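Local coordinates for hypothetical protein RBSTP0775 (PDB 1RZ3) that is of unknown function but, as a member of the phosphoribulokinase/uridine kinase family with a P-loop NTPase fold, probably binds ATP and acts as a kinase, at residues N168-K171 with F172-R175; N73-W76 with F77-Y80. One frame throughout, in Å; residues are numbered along the deposited sequence.

Overall arrangement
Both interactions are local contacts within the opening turns of a helix, near the periphery of one chain: 73-76 with 77-80 opens the short helix 75-82, and 168-171 with 172-175 opens helix 169-187. Their centres lie 12 Å apart, on the same side of the molecule. Arg175 of interaction 1 joins them, its NH1 standing 3.0 Å from Glu75 OE1 and 3.0 Å from Glu78 OE1 of interaction 2, while Asn174 O packs against Trp76 CB at 3.5 Å. Neither interaction includes the calcium-binding Asp124. In interaction 2, the Tyr79 side chain touches Ser31 and lies near, without touching, the glycines, Lys35 and Thr36 of the probable P-loop.

Interaction 1: residues N168-K171 with F172-R175; sequences NIQK and FINR
Gln170 bends its side chain over the next helical turn and meets Asn174 amide to amide, NE2 donating to OD1 of Asn174 at 2.8 Å with an N-H...O angle of 153°. The acceptor lies close to the amide plane of Gln170, whereas NE2 stands well out of the Asn174 carbonyl plane, and the two amides are turned 35° against each other. The bend at chi2 of Gln170 (60°) carries the amide forward along the helix instead of straight outward. Beneath it the backbone closes the same i to i+4 step, Asn174 N donating to Gln170 O at 2.9 Å. Replacing Asn174 by an alanine would remove the amide and would probably leave Gln170 NE2 without this acceptor, its side chain freer to turn.

Four such backbone bonds, from Phe172 N to Asn168 O through Arg175 N to Lys171 O, are all fairly straight and define the first turns of helix 169-187, a helix of the P-loop NTPase fold to which the phosphoribulokinase/uridine kinase family belongs. One residue back, Ile169 and Ile173 make a looser apolar step of the same spacing: CG2 of Ile169 reaches CD1 of Ile173 at 3.9 Å, and CG1 of Ile173 comes within 3.3 Å of Ile169 O.

Lys171 and Arg175 turn their charged ends to the neighbouring helix 75-82, where Lys171 NZ pairs with Glu75 and Arg175 NH1 with both Glu75 and Glu78; Arg175 NH2 also bonds to the carbonyl oxygen of Arg68. Lys171 NZ and Arg175 NH1, like charges, stay 7.0 Å apart. The Phe172 ring runs on to meet that of Tyr176, and its CB rests 3.4 Å from Ile169 O.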
ATOM      1  N   ASN A 168     -11.260 -25.112  -3.957  1.00 45.26           N
ATOM      2  CA  ASN A 168     -10.909 -23.702  -4.083  1.00 43.58           C
ATOM      3  C   ASN A 168     -10.460 -23.126  -2.743  1.00 41.04           C
ATOM      4  O   ASN A 168      -9.517 -22.334  -2.681  1.00 39.52           O
ATOM      5  CB  ASN A 168     -12.106 -22.907  -4.606  1.00 47.24           C
ATOM      6  CG  ASN A 168     -13.338 -23.071  -3.735  1.00 50.42           C
ATOM      7  OD1 ASN A 168     -13.872 -24.173  -3.598  1.00 52.67           O
ATOM      8  ND2 ASN A 168     -13.795 -21.973  -3.142  1.00 52.44           N
ATOM      9  N   ILE A 169     -11.143 -23.523  -1.675  1.00 36.37           N
ATOM     10  CA  ILE A 169     -10.818 -23.046  -0.341  1.00 33.36           C
ATOM     11  C   ILE A 169      -9.369 -23.348   0.018  1.00 31.75           C
ATOM     12  O   ILE A 169      -8.677 -22.502   0.582  1.00 29.80           O
ATOM     13  CB  ILE A 169     -11.736 -23.688   0.720  1.00 34.21           C
ATOM     14  CG1 ILE A 169     -13.166 -23.168   0.548  1.00 34.67           C
ATOM     15  CG2 ILE A 169     -11.216 -23.389   2.117  1.00 33.46           C
ATOM     16  CD1 ILE A 169     -14.174 -23.825   1.473  1.00 36.95           C
ATOM     17  N   GLN A 170      -8.912 -24.554  -0.310  1.00 28.62           N
ATOM     18  CA  GLN A 170      -7.541 -24.945  -0.001  1.00 28.95           C
ATOM     19  C   GLN A 170      -6.524 -24.007  -0.652  1.00 28.66           C
ATOM     20  O   GLN A 170      -5.528 -23.634  -0.031  1.00 26.93           O
ATOM     21  CB  GLN A 170      -7.276 -26.383  -0.451  1.00 28.12           C
ATOM     22  CG  GLN A 170      -5.935 -26.919   0.023  1.00 27.30           C
ATOM     23  CD  GLN A 170      -5.824 -26.920   1.536  1.00 28.31           C
ATOM     24  OE1 GLN A 170      -6.521 -27.670   2.220  1.00 26.73           O
ATOM     25  NE2 GLN A 170      -4.949 -26.072   2.069  1.00 26.32           N
ATOM     26  N   LYS A 171      -6.775 -23.633  -1.902  1.00 30.54           N
ATOM     27  CA  LYS A 171      -5.880 -22.732  -2.623  1.00 33.26           C
ATOM     28  C   LYS A 171      -5.834 -21.364  -1.953  1.00 32.57           C
ATOM     29  O   LYS A 171      -4.770 -20.759  -1.840  1.00 32.56           O
ATOM     30  CB  LYS A 171      -6.327 -22.575  -4.080  1.00 37.19           C
ATOM     31  CG  LYS A 171      -5.941 -23.736  -4.984  1.00 40.85           C
ATOM     32  CD  LYS A 171      -6.329 -23.464  -6.437  1.00 44.96           C
ATOM     33  CE  LYS A 171      -5.572 -22.272  -7.022  1.00 47.56           C
ATOM     34  NZ  LYS A 171      -4.107 -22.531  -7.170  1.00 47.40           N
ATOM     35  N   PHE A 172      -6.992 -20.876  -1.518  1.00 32.86           N
ATOM     36  CA  PHE A 172      -7.063 -19.584  -0.851  1.00 32.42           C
ATOM     37  C   PHE A 172      -6.222 -19.631   0.421  1.00 31.36           C
ATOM     38  O   PHE A 172      -5.463 -18.707   0.711  1.00 31.46           O
ATOM     39  CB  PHE A 172      -8.509 -19.241  -0.492  1.00 35.47           C
ATOM     40  CG  PHE A 172      -8.652 -17.948   0.256  1.00 38.72           C
ATOM     41  CD1 PHE A 172      -8.464 -16.731  -0.389  1.00 40.98           C
ATOM     42  CD2 PHE A 172      -8.948 -17.949   1.617  1.00 40.72           C
ATOM     43  CE1 PHE A 172      -8.567 -15.528   0.311  1.00 42.01           C
ATOM     44  CE2 PHE A 172      -9.052 -16.754   2.326  1.00 42.47           C
ATOM     45  CZ  PHE A 172      -8.860 -15.542   1.671  1.00 42.61           C
ATOM     46  N   ILE A 173      -6.366 -20.712   1.179  1.00 28.46           N
ATOM     47  CA  ILE A 173      -5.615 -20.887   2.415  1.00 27.92           C
ATOM     48  C   ILE A 173      -4.116 -20.922   2.126  1.00 26.05           C
ATOM     49  O   ILE A 173      -3.323 -20.243   2.784  1.00 25.28           O
ATOM     50  CB  ILE A 173      -6.009 -22.208   3.116  1.00 29.08           C
ATOM     51  CG1 ILE A 173      -7.431 -22.096   3.661  1.00 31.05           C
ATOM     52  CG2 ILE A 173      -5.011 -22.535   4.230  1.00 30.02           C
ATOM     53  CD1 ILE A 173      -7.934 -23.366   4.310  1.00 31.60           C
ATOM     54  N   ASN A 174      -3.742 -21.721   1.135  1.00 22.88           N
ATOM     55  CA  ASN A 174      -2.350 -21.875   0.746  1.00 23.53           C
ATOM     56  C   ASN A 174      -1.672 -20.563   0.404  1.00 23.57           C
ATOM     57  O   ASN A 174      -0.564 -20.290   0.862  1.00 22.89           O
ATOM     58  CB  ASN A 174      -2.235 -22.806  -0.462  1.00 23.95           C
ATOM     59  CG  ASN A 174      -2.601 -24.233  -0.135  1.00 24.52           C
ATOM     60  OD1 ASN A 174      -2.864 -24.565   1.020  1.00 24.01           O
ATOM     61  ND2 ASN A 174      -2.617 -25.090  -1.150  1.00 24.07           N
ATOM     62  N   ARG A 175      -2.341 -19.745  -0.399  1.00 22.96           N
ATOM     63  CA  ARG A 175      -1.747 -18.489  -0.821  1.00 22.70           C
ATOM     64  C   ARG A 175      -1.998 -17.303   0.100  1.00 22.89           C
ATOM     65  O   ARG A 175      -1.059 -16.729   0.643  1.00 23.46           O
ATOM     66  CB  ARG A 175      -2.210 -18.142  -2.240  1.00 24.21           C
ATOM     67  CG  ARG A 175      -1.370 -17.057  -2.905  1.00 25.03           C
ATOM     68  CD  ARG A 175      -1.836 -16.767  -4.326  1.00 27.69           C
ATOM     69  NE  ARG A 175      -0.874 -15.937  -5.041  1.00 26.45           N
ATOM     70  CZ  ARG A 175       0.259 -16.388  -5.571  1.00 26.66           C
ATOM     71  NH1 ARG A 175       0.578 -17.672  -5.480  1.00 25.70           N
ATOM     72  NH2 ARG A 175       1.084 -15.549  -6.176  1.00 27.54           N
TER

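Interaction 2: residues N73-W76 with F77-Y80; sequences NEEW and FEYY
Trp76 lays one face of its indole against the start of Phe77, in the first turn of helix 75-82, for which Glu74 holds the N-cap position. The tight side is aromatic. CB of Phe77 sits over the six-membered ring of Trp76 at 4.1 Å from the centroid, only 15° off the ring normal, a CH-pi contact. Beyond it the phenyl ring presents its edge to the same indole, a T-shaped pair with planes at 86° and centroids 5.6 Å apart. Trp76 CG lies between its backbone N and carbonyl carbon (chi1 76°), which folds the indole back over the peptide nitrogen of Phe77. The ring of Tyr182 meets the indole from helix 169-187, and Lys178 packs there too.

Backbone bonds fix the turn beneath: Glu78 N to Glu74 O at 3.2 Å, Tyr79 N to Glu75 O and Tyr80 N to Trp76 O, with a weak one from Phe77 N to Glu74 O. The rings of Tyr79 and Tyr80 lead away from this turn into the protein, where Tyr79 meets Tyr176 and Tyr80 meets Phe134, both edge-to-face.

The looser, solvent-facing part is at Asn73, which approaches the phenyl ring with CB, 4.0 Å from Phe77 CD2. Glu78 is polar but buried: its OE1 comes within 4.3 Å of Glu75 OE1, two like charges whose repulsion is probably eased by the adjacent guanidinium of Arg175. Thr71 OG1 bonds to Asn73 ND2 and to Glu78 OE2. One water bridges Asn73 and Glu78, donating to Asn73 O at 2.7 Å and to Glu78 OE2 at 3.0 Å.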
ATOM      1  N   ASN A  73       7.555 -22.928  -5.586  1.00 33.05           N
ATOM      2  CA  ASN A  73       7.516 -22.559  -4.178  1.00 30.60           C
ATOM      3  C   ASN A  73       6.086 -22.643  -3.676  1.00 28.69           C
ATOM      4  O   ASN A  73       5.144 -22.677  -4.470  1.00 28.52           O
ATOM      5  CB  ASN A  73       8.030 -21.129  -3.990  1.00 32.62           C
ATOM      6  CG  ASN A  73       9.477 -20.968  -4.413  1.00 33.94           C
ATOM      7  OD1 ASN A  73      10.388 -21.455  -3.745  1.00 33.12           O
ATOM      8  ND2 ASN A  73       9.693 -20.284  -5.531  1.00 35.78           N
ATOM      9  N   GLU A  74       5.919 -22.687  -2.359  1.00 26.62           N
ATOM     10  CA  GLU A  74       4.579 -22.724  -1.793  1.00 26.29           C
ATOM     11  C   GLU A  74       3.946 -21.384  -2.149  1.00 24.19           C
ATOM     12  O   GLU A  74       4.645 -20.376  -2.261  1.00 22.34           O
ATOM     13  CB  GLU A  74       4.637 -22.905  -0.276  1.00 26.89           C
ATOM     14  CG  GLU A  74       5.065 -24.304   0.151  1.00 32.18           C
ATOM     15  CD  GLU A  74       5.067 -24.479   1.659  1.00 35.66           C
ATOM     16  OE1 GLU A  74       4.056 -24.123   2.301  1.00 35.92           O
ATOM     17  OE2 GLU A  74       6.075 -24.979   2.199  1.00 40.83           O
ATOM     18  N   GLU A  75       2.631 -21.374  -2.324  1.00 23.20           N
ATOM     19  CA  GLU A  75       1.940 -20.151  -2.701  1.00 22.02           C
ATOM     20  C   GLU A  75       2.066 -18.984  -1.727  1.00 22.70           C
ATOM     21  O   GLU A  75       2.073 -17.827  -2.156  1.00 22.91           O
ATOM     22  CB  GLU A  75       0.468 -20.454  -2.991  1.00 23.04           C
ATOM     23  CG  GLU A  75       0.285 -21.355  -4.210  1.00 25.20           C
ATOM     24  CD  GLU A  75      -1.044 -21.136  -4.909  1.00 28.19           C
ATOM     25  OE1 GLU A  75      -1.352 -19.975  -5.250  1.00 29.58           O
ATOM     26  OE2 GLU A  75      -1.778 -22.123  -5.125  1.00 31.49           O
ATOM     27  N   TRP A  76       2.176 -19.261  -0.429  1.00 19.39           N
ATOM     28  CA  TRP A  76       2.303 -18.169   0.531  1.00 20.82           C
ATOM     29  C   TRP A  76       3.595 -17.406   0.262  1.00 20.71           C
ATOM     30  O   TRP A  76       3.647 -16.177   0.366  1.00 20.07           O
ATOM     31  CB  TRP A  76       2.316 -18.687   1.975  1.00 21.64           C
ATOM     32  CG  TRP A  76       3.622 -19.314   2.397  1.00 23.28           C
ATOM     33  CD1 TRP A  76       3.962 -20.638   2.327  1.00 22.86           C
ATOM     34  CD2 TRP A  76       4.767 -18.634   2.931  1.00 23.50           C
ATOM     35  NE1 TRP A  76       5.246 -20.822   2.787  1.00 22.65           N
ATOM     36  CE2 TRP A  76       5.764 -19.611   3.162  1.00 23.11           C
ATOM     37  CE3 TRP A  76       5.049 -17.294   3.236  1.00 22.78           C
ATOM     38  CZ2 TRP A  76       7.024 -19.289   3.686  1.00 23.28           C
ATOM     39  CZ3 TRP A  76       6.309 -16.974   3.758  1.00 22.18           C
ATOM     40  CH2 TRP A  76       7.277 -17.972   3.976  1.00 22.40           C
ATOM     41  N   PHE A  77       4.635 -18.153  -0.091  1.00 21.18           N
ATOM     42  CA  PHE A  77       5.946 -17.584  -0.372  1.00 20.62           C
ATOM     43  C   PHE A  77       5.924 -16.766  -1.663  1.00 21.02           C
ATOM     44  O   PHE A  77       6.568 -15.720  -1.752  1.00 21.92           O
ATOM     45  CB  PHE A  77       6.977 -18.710  -0.490  1.00 22.99           C
ATOM     46  CG  PHE A  77       8.395 -18.231  -0.589  1.00 22.46           C
ATOM     47  CD1 PHE A  77       9.172 -18.079   0.552  1.00 23.45           C
ATOM     48  CD2 PHE A  77       8.952 -17.927  -1.825  1.00 24.99           C
ATOM     49  CE1 PHE A  77      10.490 -17.631   0.468  1.00 25.36           C
ATOM     50  CE2 PHE A  77      10.269 -17.476  -1.922  1.00 24.69           C
ATOM     51  CZ  PHE A  77      11.040 -17.328  -0.771  1.00 24.06           C
ATOM     52  N   GLU A  78       5.195 -17.256  -2.662  1.00 21.46           N
ATOM     53  CA  GLU A  78       5.086 -16.567  -3.945  1.00 22.26           C
ATOM     54  C   GLU A  78       4.385 -15.227  -3.739  1.00 22.65           C
ATOM     55  O   GLU A  78       4.799 -14.194  -4.269  1.00 22.68           O
ATOM     56  CB  GLU A  78       4.267 -17.398  -4.941  1.00 22.76           C
ATOM     57  CG  GLU A  78       4.800 -18.798  -5.206  1.00 26.17           C
ATOM     58  CD  GLU A  78       4.049 -19.505  -6.318  1.00 25.99           C
ATOM     59  OE1 GLU A  78       2.804 -19.464  -6.318  1.00 26.92           O
ATOM     60  OE2 GLU A  78       4.704 -20.110  -7.193  1.00 29.98           O
ATOM     61  N   TYR A  79       3.309 -15.264  -2.964  1.00 20.72           N
ATOM     62  CA  TYR A  79       2.513 -14.079  -2.682  1.00 19.64           C
ATOM     63  C   TYR A  79       3.250 -13.045  -1.830  1.00 19.10           C
ATOM     64  O   TYR A  79       3.233 -11.851  -2.137  1.00 17.67           O
ATOM     65  CB  TYR A  79       1.207 -14.509  -2.003  1.00 19.20           C
ATOM     66  CG  TYR A  79       0.249 -13.386  -1.645  1.00 20.32           C
ATOM     67  CD1 TYR A  79       0.032 -12.316  -2.511  1.00 21.39           C
ATOM     68  CD2 TYR A  79      -0.488 -13.434  -0.460  1.00 22.34           C
ATOM     69  CE1 TYR A  79      -0.903 -11.318  -2.204  1.00 20.80           C
ATOM     70  CE2 TYR A  79      -1.420 -12.449  -0.149  1.00 21.55           C
ATOM     71  CZ  TYR A  79      -1.623 -11.398  -1.022  1.00 20.62           C
ATOM     72  OH  TYR A  79      -2.560 -10.442  -0.713  1.00 21.93           O
ATOM     73  N   TYR A  80       3.921 -13.495  -0.776  1.00 17.39           N
ATOM     74  CA  TYR A  80       4.616 -12.563   0.102  1.00 18.99           C
ATOM     75  C   TYR A  80       5.986 -12.079  -0.378  1.00 20.33           C
ATOM     76  O   TYR A  80       6.322 -10.902  -0.220  1.00 18.07           O
ATOM     77  CB  TYR A  80       4.782 -13.166   1.501  1.00 18.89           C
ATOM     78  CG  TYR A  80       5.280 -12.163   2.523  1.00 18.32           C
ATOM     79  CD1 TYR A  80       4.412 -11.221   3.082  1.00 16.84           C
ATOM     80  CD2 TYR A  80       6.628 -12.113   2.882  1.00 16.60           C
ATOM     81  CE1 TYR A  80       4.872 -10.253   3.964  1.00 15.84           C
ATOM     82  CE2 TYR A  80       7.100 -11.148   3.764  1.00 17.35           C
ATOM     83  CZ  TYR A  80       6.217 -10.220   4.301  1.00 17.95           C
ATOM     84  OH  TYR A  80       6.678  -9.257   5.164  1.00 17.01           O
TER
HETATM   85  O   HOH W   1       4.425 -23.087  -7.046  1.00 42.40           O